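Farnesyltransferase, putative (Trypanosoma cruzi, PDB 3WCA) probably catalyses the magnesium-dependent, NAD(P)H-linked condensation of two farnesyl diphosphates into squalene, the first step from farnesyl diphosphate to lanosterol. Local coordinates at residues A193-L198 with V261-E266; Q201-I206 with V285-T290; A252-A257 with A289-V294. The protein carries 1 engineered substitution. All coordinates share one frame; numbering follows the deposited sequence.

The three contacts tie together four helices of one all-helical domain. Along the chain, helix 191-207 comes first, followed by helices 243-258, 261-269 and 274-294. Helix 191-207 serves interactions 1 and 2, whose centres lie about 12 Å apart and which both touch the bound farnesyl thiodiphosphate; helix 274-294 serves interactions 2 and 3, with centres about 7 Å apart, which share A289 and T290. Interactions 1 and 3, about 15 Å between centres, are the most distant pair. V261 packs on M288 between interactions 1 and 2, and a K202-D256 salt bridge joins interactions 2 and 3. Helices 261-269 and 274-294 thus pack on helix 191-207, which touches the ligand, and helix 243-258 packs on 274-294.

Interaction 1. Residues A193-L198 with V261-E266; sequences ANHMGL and VPHVVE. With FPS (S-[(2E,6E)-3,7,11-trimethyldodeca-2,6,10-trienyl] trihydrogen thiodiphosphate), chain E.
H195 and M196 of helix 191-207 face H263 and V264 of helix 261-269 where the two segments cross at -122° with their axes 8.3 Å apart, close enough to bring the CA atoms of M196 and V264 within 5.3 Å. The pair belongs to the all-helical isoprenoid synthase fold, and helix 191-207 forms part of the wall of the farnesyl pocket. On the side turned from the pocket, the imidazoles of H195 and H263 stack face to face, their planes only 7° apart and their centroids separated by 3.8 Å. H263 CG sits over the centre of the H195 ring, and H263 CB adds a CH-pi contact over that same face. A flat, polar ring suits this partly exposed border: its face gives van der Waals contact while its edge stays available for hydrogen bonding. H195 ND1 is hydrogen-bonded to ND1 of H260, just before the second segment, and H263 ND1 has a weak bond to N192 OD1; the first, and perhaps the second, helps set how the rings are turned.

Nearer the ligand, M196 spans the gap between neighbour helix and prenyl chain. Its flexible chain bends at chi2 (-88°) and again at chi3, so that SD lies 3.6 Å from V264 CG1 while CE turns to FPS C14. At G197 the absence of a side chain lets CA come within 3.8 Å of FPS C10. Beside it, M196 CB meets the terminal prenyl methyl C15 at 3.6 Å.

Interaction 2. Residues Q201-I206 with V285-T290; sequences QKTNII and VMAMAT. With FPS (S-[(2E,6E)-3,7,11-trimethyldodeca-2,6,10-trienyl] trihydrogen thiodiphosphate), chain E.
Behind the farnesyl diphosphate pocket, T203 of helix 191-207 packs against A287 and T290 of the neighbouring helix 274-294. The helices come near at T203 and A287, whose CA atoms are 6.1 Å apart. T203 CB points at the other helix, and CG2, anti to its own backbone N while OG1 stays beside that N (chi1 -59°), does most of the touching: it lies 3.3 Å from A287 O and 3.8 Å from T290 CG2. The two threonine side chains pass at a slant and meet methyl to methyl. Threonine suits the buried spot because its hydroxyl is spent within its own helix, on the carbonyl of F199, which leaves an apolar methyl for the neighbour. The A287 side chain is a lone CB, 4.0 Å from T203 OG1, and this small residue lets the backbones come close.

On the ligand side of helix 191-207, Q201 OE1 rests against the prenyl chain, 3.6 Å from FPS C3, and N204 ND2 comes near the diphosphate, 3.3 Å from FPS O3B, though its close approach to FPS C4 leaves the amide's exact placement doubtful. Helix 191-207 is thus part of the helical wall round the central cavity of the squalene/phytoene synthase fold.

Interaction 3. Residues A252-A257 with A289-V294; sequences AMVADA and ATLSLV
V254 and L291 lie alongside each other, running in opposite directions, each aiming its CB at the facing helix. The segments of helices 243-258 and 274-294 run nearly antiparallel, at 155°, with a 10.6 Å axis separation wide enough for branched side chains to fill. Both methyls of V254 are engaged: CG1 rests 4.0 Å from L291 CG, whereas V254 CG2 meets both L291 CD1, at 4.1 Å, and V294 CG2, at 4.3 Å, which lie side by side in front of it. L291 reaches across because its CG is anti to the backbone N (chi1 -166°), which extends the isobutyl group toward V254 and lets CD1 also approach A257 CB. Alanine fits there as the small partner of a large leucine, one turn along from the valine.

Around this apolar patch, F199 and L336 also touch L291, F295 meets V254, and I206 meets V294, so that several helices of the domain converge. On the far side of its helix, S292 OG bonds within that helix, to A289 O, at 2.7 Å; that carbonyl also accepts from L293 N. Between these two segments the contact is wholly aliphatic: it relies on shape and the exclusion of water, and in itself supplies no directional bond to fix their rotation.

Interaction 1. Residues A193-L198 with V261-E266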
loop_
_atom_site.group_PDB
_atom_site.type_symbol
_atom_site.label_atom_id
_atom_site.label_comp_id
_atom_site.label_asym_id
_atom_site.label_seq_id
_atom_site.Cartn_x
_atom_site.Cartn_y
_atom_site.Cartn_z
ATOM N N ALA A 193 -2.592 12.435 1.135
ATOM C CA ALA A 193 -1.450 11.562 0.875
ATOM C C ALA A 193 -1.696 10.261 1.637
ATOM O O ALA A 193 -1.370 9.176 1.157
ATOM C CB ALA A 193 -0.165 12.209 1.350
ATOM N N ASN A 194 -2.280 10.390 2.823
ATOM C CA ASN A 194 -2.589 9.244 3.663
ATOM C C ASN A 194 -3.694 8.419 3.002
ATOM O O ASN A 194 -3.672 7.190 3.049
ATOM C CB ASN A 194 -3.053 9.707 5.048
ATOM C CG ASN A 194 -3.275 8.557 5.994
ATOM O OD1 ASN A 194 -2.326 7.916 6.447
ATOM N ND2 ASN A 194 -4.538 8.270 6.285
ATOM N N HIS A 195 -4.673 9.103 2.420
ATOM C CA HIS A 195 -5.753 8.428 1.722
ATOM C C HIS A 195 -5.151 7.581 0.586
ATOM O O HIS A 195 -5.543 6.437 0.380
ATOM C CB HIS A 195 -6.724 9.448 1.125
ATOM C CG HIS A 195 -7.729 9.977 2.101
ATOM N ND1 HIS A 195 -8.732 9.195 2.634
ATOM C CD2 HIS A 195 -7.897 11.214 2.626
ATOM C CE1 HIS A 195 -9.475 9.928 3.445
ATOM N NE2 HIS A 195 -8.988 11.157 3.458
ATOM N N MET A 196 -4.196 8.157 -0.143
ATOM C CA MET A 196 -3.540 7.467 -1.253
ATOM C C MET A 196 -2.945 6.152 -0.760
ATOM O O MET A 196 -3.125 5.116 -1.387
ATOM C CB MET A 196 -2.435 8.356 -1.853
ATOM C CG MET A 196 -2.952 9.547 -2.686
ATOM S SD MET A 196 -3.225 9.112 -4.446
ATOM C CE MET A 196 -1.512 8.749 -4.921
ATOM N N GLY A 197 -2.248 6.199 0.374
ATOM C CA GLY A 197 -1.663 4.993 0.919
ATOM C C GLY A 197 -2.721 3.993 1.370
ATOM O O GLY A 197 -2.573 2.787 1.158
ATOM N N LEU A 198 -3.798 4.489 1.978
ATOM C CA LEU A 198 -4.847 3.603 2.460
ATOM C C LEU A 198 -5.578 2.890 1.347
ATOM O O LEU A 198 -5.904 1.716 1.485
ATOM C CB LEU A 198 -5.849 4.360 3.341
ATOM C CG LEU A 198 -5.586 4.224 4.846
ATOM C CD1 LEU A 198 -4.201 4.734 5.163
ATOM C CD2 LEU A 198 -6.637 5.003 5.642
ATOM N N VAL A 261 -11.299 7.039 -2.586
ATOM C CA VAL A 261 -11.168 7.415 -3.989
ATOM C C VAL A 261 -11.306 8.894 -4.328
ATOM O O VAL A 261 -10.506 9.428 -5.097
ATOM C CB VAL A 261 -12.113 6.548 -4.858
ATOM C CG1 VAL A 261 -12.026 6.942 -6.336
ATOM C CG2 VAL A 261 -11.718 5.086 -4.697
ATOM N N PRO A 262 -12.301 9.587 -3.757
ATOM C CA PRO A 262 -12.406 11.009 -4.100
ATOM C C PRO A 262 -11.128 11.768 -3.746
ATOM O O PRO A 262 -10.746 12.707 -4.441
ATOM C CB PRO A 262 -13.595 11.476 -3.267
ATOM C CG PRO A 262 -14.455 10.230 -3.189
ATOM C CD PRO A 262 -13.426 9.166 -2.904
ATOM N N HIS A 263 -10.476 11.333 -2.666
ATOM C CA HIS A 263 -9.250 11.946 -2.154
ATOM C C HIS A 263 -8.034 11.572 -2.989
ATOM O O HIS A 263 -7.073 12.329 -3.087
ATOM C CB HIS A 263 -9.053 11.522 -0.698
ATOM C CG HIS A 263 -10.228 11.835 0.174
ATOM N ND1 HIS A 263 -10.494 13.105 0.642
ATOM C CD2 HIS A 263 -11.247 11.056 0.609
ATOM C CE1 HIS A 263 -11.624 13.095 1.323
ATOM N NE2 HIS A 263 -12.103 11.863 1.319
ATOM N N VAL A 264 -8.072 10.382 -3.573
ATOM C CA VAL A 264 -7.001 9.939 -4.440
ATOM C C VAL A 264 -7.083 10.818 -5.695
ATOM O O VAL A 264 -6.065 11.241 -6.235
ATOM C CB VAL A 264 -7.176 8.455 -4.819
ATOM C CG1 VAL A 264 -6.287 8.107 -5.996
ATOM C CG2 VAL A 264 -6.843 7.570 -3.615
ATOM N N VAL A 265 -8.302 11.102 -6.145
ATOM C CA VAL A 265 -8.487 11.937 -7.323
ATOM C C VAL A 265 -7.919 13.338 -7.072
ATOM O O VAL A 265 -7.219 13.889 -7.916
ATOM C CB VAL A 265 -9.988 12.008 -7.722
ATOM C CG1 VAL A 265 -10.235 13.140 -8.723
ATOM C CG2 VAL A 265 -10.405 10.686 -8.352
ATOM N N GLU A 266 -8.190 13.899 -5.896
ATOM C CA GLU A 266 -7.689 15.226 -5.559
ATOM C C GLU A 266 -6.166 15.261 -5.505
ATOM O O GLU A 266 -5.539 16.163 -6.058
ATOM C CB GLU A 266 -8.253 15.688 -4.213
ATOM C CG GLU A 266 -9.740 15.942 -4.235
ATOM C CD GLU A 266 -10.156 16.861 -5.376
ATOM O OE1 GLU A 266 -9.524 17.930 -5.550
ATOM O OE2 GLU A 266 -11.118 16.513 -6.092
HETATM C C1 FPS E . 2.960 -3.680 -0.595
HETATM S S1 FPS E . 4.665 -3.995 -1.268
HETATM C C2 FPS E . 2.848 -2.204 -0.107
HETATM C C3 FPS E . 1.784 -1.311 -0.167
HETATM C C4 FPS E . 0.427 -1.630 -0.753
HETATM C C5 FPS E . 2.019 0.078 0.382
HETATM C C6 FPS E . 2.892 1.056 -0.465
HETATM C C7 FPS E . 2.245 2.420 -0.359
HETATM C C8 FPS E . 2.437 3.472 -1.169
HETATM C C10 FPS E . 1.652 4.750 -0.818
HETATM C C9 FPS E . 3.375 3.455 -2.382
HETATM C C11 FPS E . 1.347 5.593 -2.036
HETATM C C12 FPS E . 1.050 7.002 -1.595
HETATM C C13 FPS E . 1.334 8.121 -2.297
HETATM C C14 FPS E . 2.018 8.117 -3.671
HETATM C C15 FPS E . 0.945 9.462 -1.679
HETATM P PA FPS E . 4.639 -3.935 -3.337
HETATM O O1A FPS E . 3.984 -2.609 -3.817
HETATM O O2A FPS E . 6.071 -4.005 -3.803
HETATM O O3A FPS E . 4.048 -5.307 -4.096
HETATM P PB FPS E . 2.661 -6.267 -3.945
HETATM O O1B FPS E . 2.061 -6.606 -5.342
HETATM O O2B FPS E . 3.061 -7.633 -3.279
HETATM O O3B FPS E . 1.532 -5.472 -3.168
#

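Interaction 2. Residues Q201-I206 with V285-T290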
loop_
_atom_site.group_PDB
_atom_site.type_symbol
_atom_site.label_atom_id
_atom_site.label_comp_id
_atom_site.label_asym_id
_atom_site.label_seq_id
_atom_site.Cartn_x
_atom_site.Cartn_y
_atom_site.Cartn_z
ATOM N N GLN A 201 -3.260 -0.002 0.314
ATOM C CA GLN A 201 -3.134 -1.023 1.329
ATOM C C GLN A 201 -4.439 -1.796 1.488
ATOM O O GLN A 201 -4.426 -3.011 1.541
ATOM C CB GLN A 201 -2.705 -0.400 2.669
ATOM C CG GLN A 201 -2.346 -1.419 3.762
ATOM C CD GLN A 201 -1.185 -2.338 3.374
ATOM O OE1 GLN A 201 -0.174 -1.887 2.845
ATOM N NE2 GLN A 201 -1.328 -3.627 3.651
ATOM N N LYS A 202 -5.560 -1.090 1.534
ATOM C CA LYS A 202 -6.846 -1.749 1.715
ATOM C C LYS A 202 -7.225 -2.664 0.552
ATOM O O LYS A 202 -7.764 -3.751 0.771
ATOM C CB LYS A 202 -7.946 -0.709 1.974
ATOM C CG LYS A 202 -7.815 -0.029 3.338
ATOM C CD LYS A 202 -9.057 0.774 3.696
ATOM C CE LYS A 202 -8.905 1.468 5.043
ATOM N NZ LYS A 202 -10.113 2.275 5.402
ATOM N N THR A 203 -6.945 -2.241 -0.679
ATOM C CA THR A 203 -7.271 -3.078 -1.826
ATOM C C THR A 203 -6.441 -4.352 -1.742
ATOM O O THR A 203 -6.929 -5.432 -2.052
ATOM C CB THR A 203 -7.009 -2.351 -3.156
ATOM O OG1 THR A 203 -7.800 -1.155 -3.200
ATOM C CG2 THR A 203 -7.413 -3.228 -4.336
ATOM N N ASN A 204 -5.197 -4.244 -1.286
ATOM C CA ASN A 204 -4.392 -5.447 -1.182
ATOM C C ASN A 204 -4.896 -6.330 -0.049
ATOM O O ASN A 204 -4.974 -7.536 -0.202
ATOM C CB ASN A 204 -2.913 -5.113 -0.975
ATOM C CG ASN A 204 -2.274 -4.481 -2.212
ATOM O OD1 ASN A 204 -2.814 -4.556 -3.319
ATOM N ND2 ASN A 204 -1.118 -3.865 -2.026
ATOM N N ILE A 205 -5.235 -5.732 1.091
ATOM C CA ILE A 205 -5.733 -6.512 2.225
ATOM C C ILE A 205 -7.002 -7.276 1.824
ATOM O O ILE A 205 -7.203 -8.439 2.217
ATOM C CB ILE A 205 -6.008 -5.590 3.454
ATOM C CG1 ILE A 205 -4.689 -5.320 4.186
ATOM C CG2 ILE A 205 -7.016 -6.244 4.413
ATOM C CD1 ILE A 205 -4.789 -4.282 5.311
ATOM N N ILE A 206 -7.847 -6.627 1.027
ATOM C CA ILE A 206 -9.072 -7.247 0.556
ATOM C C ILE A 206 -8.756 -8.396 -0.405
ATOM O O ILE A 206 -9.287 -9.503 -0.252
ATOM C CB ILE A 206 -9.970 -6.231 -0.176
ATOM C CG1 ILE A 206 -10.511 -5.206 0.819
ATOM C CG2 ILE A 206 -11.108 -6.952 -0.885
ATOM C CD1 ILE A 206 -11.324 -4.090 0.177
ATOM N N VAL A 285 -4.418 3.462 -10.149
ATOM C CA VAL A 285 -5.282 2.922 -11.194
ATOM C C VAL A 285 -5.329 1.383 -11.107
ATOM O O VAL A 285 -6.376 0.774 -11.316
ATOM C CB VAL A 285 -4.807 3.362 -12.587
ATOM C CG1 VAL A 285 -5.650 2.694 -13.663
ATOM C CG2 VAL A 285 -4.904 4.878 -12.704
ATOM N N MET A 286 -4.199 0.763 -10.785
ATOM C CA MET A 286 -4.127 -0.692 -10.640
ATOM C C MET A 286 -4.994 -1.166 -9.466
ATOM O O MET A 286 -5.621 -2.218 -9.528
ATOM C CB MET A 286 -2.693 -1.113 -10.370
ATOM C CG MET A 286 -1.743 -0.667 -11.426
ATOM S SD MET A 286 -1.345 -2.049 -12.433
ATOM C CE MET A 286 0.335 -2.282 -11.834
ATOM N N ALA A 287 -4.990 -0.390 -8.389
ATOM C CA ALA A 287 -5.769 -0.725 -7.208
ATOM C C ALA A 287 -7.255 -0.678 -7.535
ATOM O O ALA A 287 -8.011 -1.561 -7.129
ATOM C CB ALA A 287 -5.445 0.246 -6.068
ATOM N N MET A 288 -7.676 0.342 -8.277
ATOM C CA MET A 288 -9.080 0.453 -8.640
ATOM C C MET A 288 -9.490 -0.684 -9.578
ATOM O O MET A 288 -10.628 -1.154 -9.513
ATOM C CB MET A 288 -9.379 1.809 -9.280
ATOM C CG MET A 288 -10.867 2.036 -9.573
ATOM S SD MET A 288 -11.940 2.192 -8.098
ATOM C CE MET A 288 -11.581 3.825 -7.688
ATOM N N ALA A 289 -8.569 -1.138 -10.434
ATOM C CA ALA A 289 -8.879 -2.243 -11.344
ATOM C C ALA A 289 -9.043 -3.520 -10.515
ATOM O O ALA A 289 -9.977 -4.302 -10.738
ATOM C CB ALA A 289 -7.765 -2.432 -12.392
ATOM N N THR A 290 -8.141 -3.731 -9.562
ATOM C CA THR A 290 -8.225 -4.903 -8.700
ATOM C C THR A 290 -9.529 -4.852 -7.888
ATOM O O THR A 290 -10.262 -5.840 -7.798
ATOM C CB THR A 290 -7.055 -4.945 -7.722
ATOM O OG1 THR A 290 -5.836 -5.077 -8.451
ATOM C CG2 THR A 290 -7.187 -6.114 -6.764
HETATM C C1 FPS E . 2.960 -3.680 -0.595
HETATM S S1 FPS E . 4.665 -3.995 -1.268
HETATM C C2 FPS E . 2.848 -2.204 -0.107
HETATM C C3 FPS E . 1.784 -1.311 -0.167
HETATM C C4 FPS E . 0.427 -1.630 -0.753
HETATM C C5 FPS E . 2.019 0.078 0.382
HETATM C C6 FPS E . 2.892 1.056 -0.465
HETATM C C7 FPS E . 2.245 2.420 -0.359
HETATM C C8 FPS E . 2.437 3.472 -1.169
HETATM C C10 FPS E . 1.652 4.750 -0.818
HETATM C C9 FPS E . 3.375 3.455 -2.382
HETATM C C11 FPS E . 1.347 5.593 -2.036
HETATM C C12 FPS E . 1.050 7.002 -1.595
HETATM C C13 FPS E . 1.334 8.121 -2.297
HETATM C C14 FPS E . 2.018 8.117 -3.671
HETATM C C15 FPS E . 0.945 9.462 -1.679
HETATM P PA FPS E . 4.639 -3.935 -3.337
HETATM O O1A FPS E . 3.984 -2.609 -3.817
HETATM O O2A FPS E . 6.071 -4.005 -3.803
HETATM O O3A FPS E . 4.048 -5.307 -4.096
HETATM P PB FPS E . 2.661 -6.267 -3.945
HETATM O O1B FPS E . 2.061 -6.606 -5.342
HETATM O O2B FPS E . 3.061 -7.633 -3.279
HETATM O O3B FPS E . 1.532 -5.472 -3.168
#

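Interaction 3. Residues A252-A257 with A289-V294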
loop_
_atom_site.group_PDB
_atom_site.type_symbol
_atom_site.label_atom_id
_atom_site.label_comp_id
_atom_site.label_asym_id
_atom_site.label_seq_id
_atom_site.Cartn_x
_atom_site.Cartn_y
_atom_site.Cartn_z
ATOM N N ALA A 252 -18.672 -5.204 1.910
ATOM C CA ALA A 252 -18.620 -4.140 2.912
ATOM C C ALA A 252 -17.185 -3.641 3.010
ATOM O O ALA A 252 -16.941 -2.479 3.325
ATOM C CB ALA A 252 -19.086 -4.657 4.277
ATOM N N MET A 253 -16.229 -4.520 2.744
ATOM C CA MET A 253 -14.837 -4.102 2.803
ATOM C C MET A 253 -14.574 -3.158 1.634
ATOM O O MET A 253 -13.958 -2.103 1.798
ATOM C CB MET A 253 -13.917 -5.312 2.734
ATOM C CG MET A 253 -13.967 -6.184 3.982
ATOM S SD MET A 253 -13.217 -5.440 5.466
ATOM C CE MET A 253 -11.502 -5.319 4.952
ATOM N N VAL A 254 -15.070 -3.540 0.460
ATOM C CA VAL A 254 -14.915 -2.734 -0.742
ATOM C C VAL A 254 -15.500 -1.339 -0.485
ATOM O O VAL A 254 -14.847 -0.323 -0.748
ATOM C CB VAL A 254 -15.620 -3.402 -1.933
ATOM C CG1 VAL A 254 -15.640 -2.472 -3.135
ATOM C CG2 VAL A 254 -14.892 -4.685 -2.294
ATOM N N ALA A 255 -16.725 -1.298 0.043
ATOM C CA ALA A 255 -17.383 -0.027 0.349
ATOM C C ALA A 255 -16.482 0.816 1.236
ATOM O O ALA A 255 -16.381 2.028 1.077
ATOM C CB ALA A 255 -18.717 -0.275 1.058
ATOM N N ASP A 256 -15.816 0.169 2.177
ATOM C CA ASP A 256 -14.937 0.902 3.067
ATOM C C ASP A 256 -13.743 1.506 2.308
ATOM O O ASP A 256 -13.329 2.635 2.575
ATOM C CB ASP A 256 -14.441 -0.008 4.171
ATOM C CG ASP A 256 -13.452 0.681 5.078
ATOM O OD1 ASP A 256 -13.889 1.540 5.867
ATOM O OD2 ASP A 256 -12.242 0.369 4.990
ATOM N N ALA A 257 -13.202 0.769 1.343
ATOM C CA ALA A 257 -12.055 1.274 0.579
ATOM C C ALA A 257 -12.440 2.399 -0.373
ATOM O O ALA A 257 -11.652 3.297 -0.626
ATOM C CB ALA A 257 -11.401 0.136 -0.206
ATOM N N ALA A 289 -8.569 -1.138 -10.434
ATOM C CA ALA A 289 -8.879 -2.243 -11.344
ATOM C C ALA A 289 -9.043 -3.520 -10.515
ATOM O O ALA A 289 -9.977 -4.302 -10.738
ATOM C CB ALA A 289 -7.765 -2.432 -12.392
ATOM N N THR A 290 -8.141 -3.731 -9.562
ATOM C CA THR A 290 -8.225 -4.903 -8.700
ATOM C C THR A 290 -9.529 -4.852 -7.888
ATOM O O THR A 290 -10.262 -5.840 -7.798
ATOM C CB THR A 290 -7.055 -4.945 -7.722
ATOM O OG1 THR A 290 -5.836 -5.077 -8.451
ATOM C CG2 THR A 290 -7.187 -6.114 -6.764
ATOM N N LEU A 291 -9.808 -3.687 -7.312
ATOM C CA LEU A 291 -10.995 -3.488 -6.509
ATOM C C LEU A 291 -12.273 -3.772 -7.303
ATOM O O LEU A 291 -13.224 -4.344 -6.767
ATOM C CB LEU A 291 -11.034 -2.054 -5.972
ATOM C CG LEU A 291 -12.059 -1.841 -4.854
ATOM C CD1 LEU A 291 -11.574 -2.574 -3.583
ATOM C CD2 LEU A 291 -12.257 -0.351 -4.600
ATOM N N SER A 292 -12.300 -3.373 -8.571
ATOM C CA SER A 292 -13.483 -3.613 -9.398
ATOM C C SER A 292 -13.636 -5.106 -9.670
ATOM O O SER A 292 -14.742 -5.599 -9.861
ATOM C CB SER A 292 -13.377 -2.862 -10.725
ATOM O OG SER A 292 -12.431 -3.461 -11.582
ATOM N N LEU A 293 -12.519 -5.823 -9.675
ATOM C CA LEU A 293 -12.522 -7.258 -9.920
ATOM C C LEU A 293 -12.875 -8.080 -8.680
ATOM O O LEU A 293 -13.541 -9.106 -8.792
ATOM C CB LEU A 293 -11.155 -7.710 -10.432
ATOM C CG LEU A 293 -11.018 -8.003 -11.926
ATOM C CD1 LEU A 293 -11.389 -6.782 -12.752
ATOM C CD2 LEU A 293 -9.586 -8.433 -12.211
ATOM N N VAL A 294 -12.433 -7.648 -7.500
ATOM C CA VAL A 294 -12.728 -8.412 -6.299
ATOM C C VAL A 294 -14.126 -8.163 -5.776
ATOM O O VAL A 294 -14.670 -8.987 -5.050
ATOM C CB VAL A 294 -11.742 -8.123 -5.132
ATOM C CG1 VAL A 294 -10.321 -8.432 -5.558
ATOM C CG2 VAL A 294 -11.894 -6.688 -4.661
#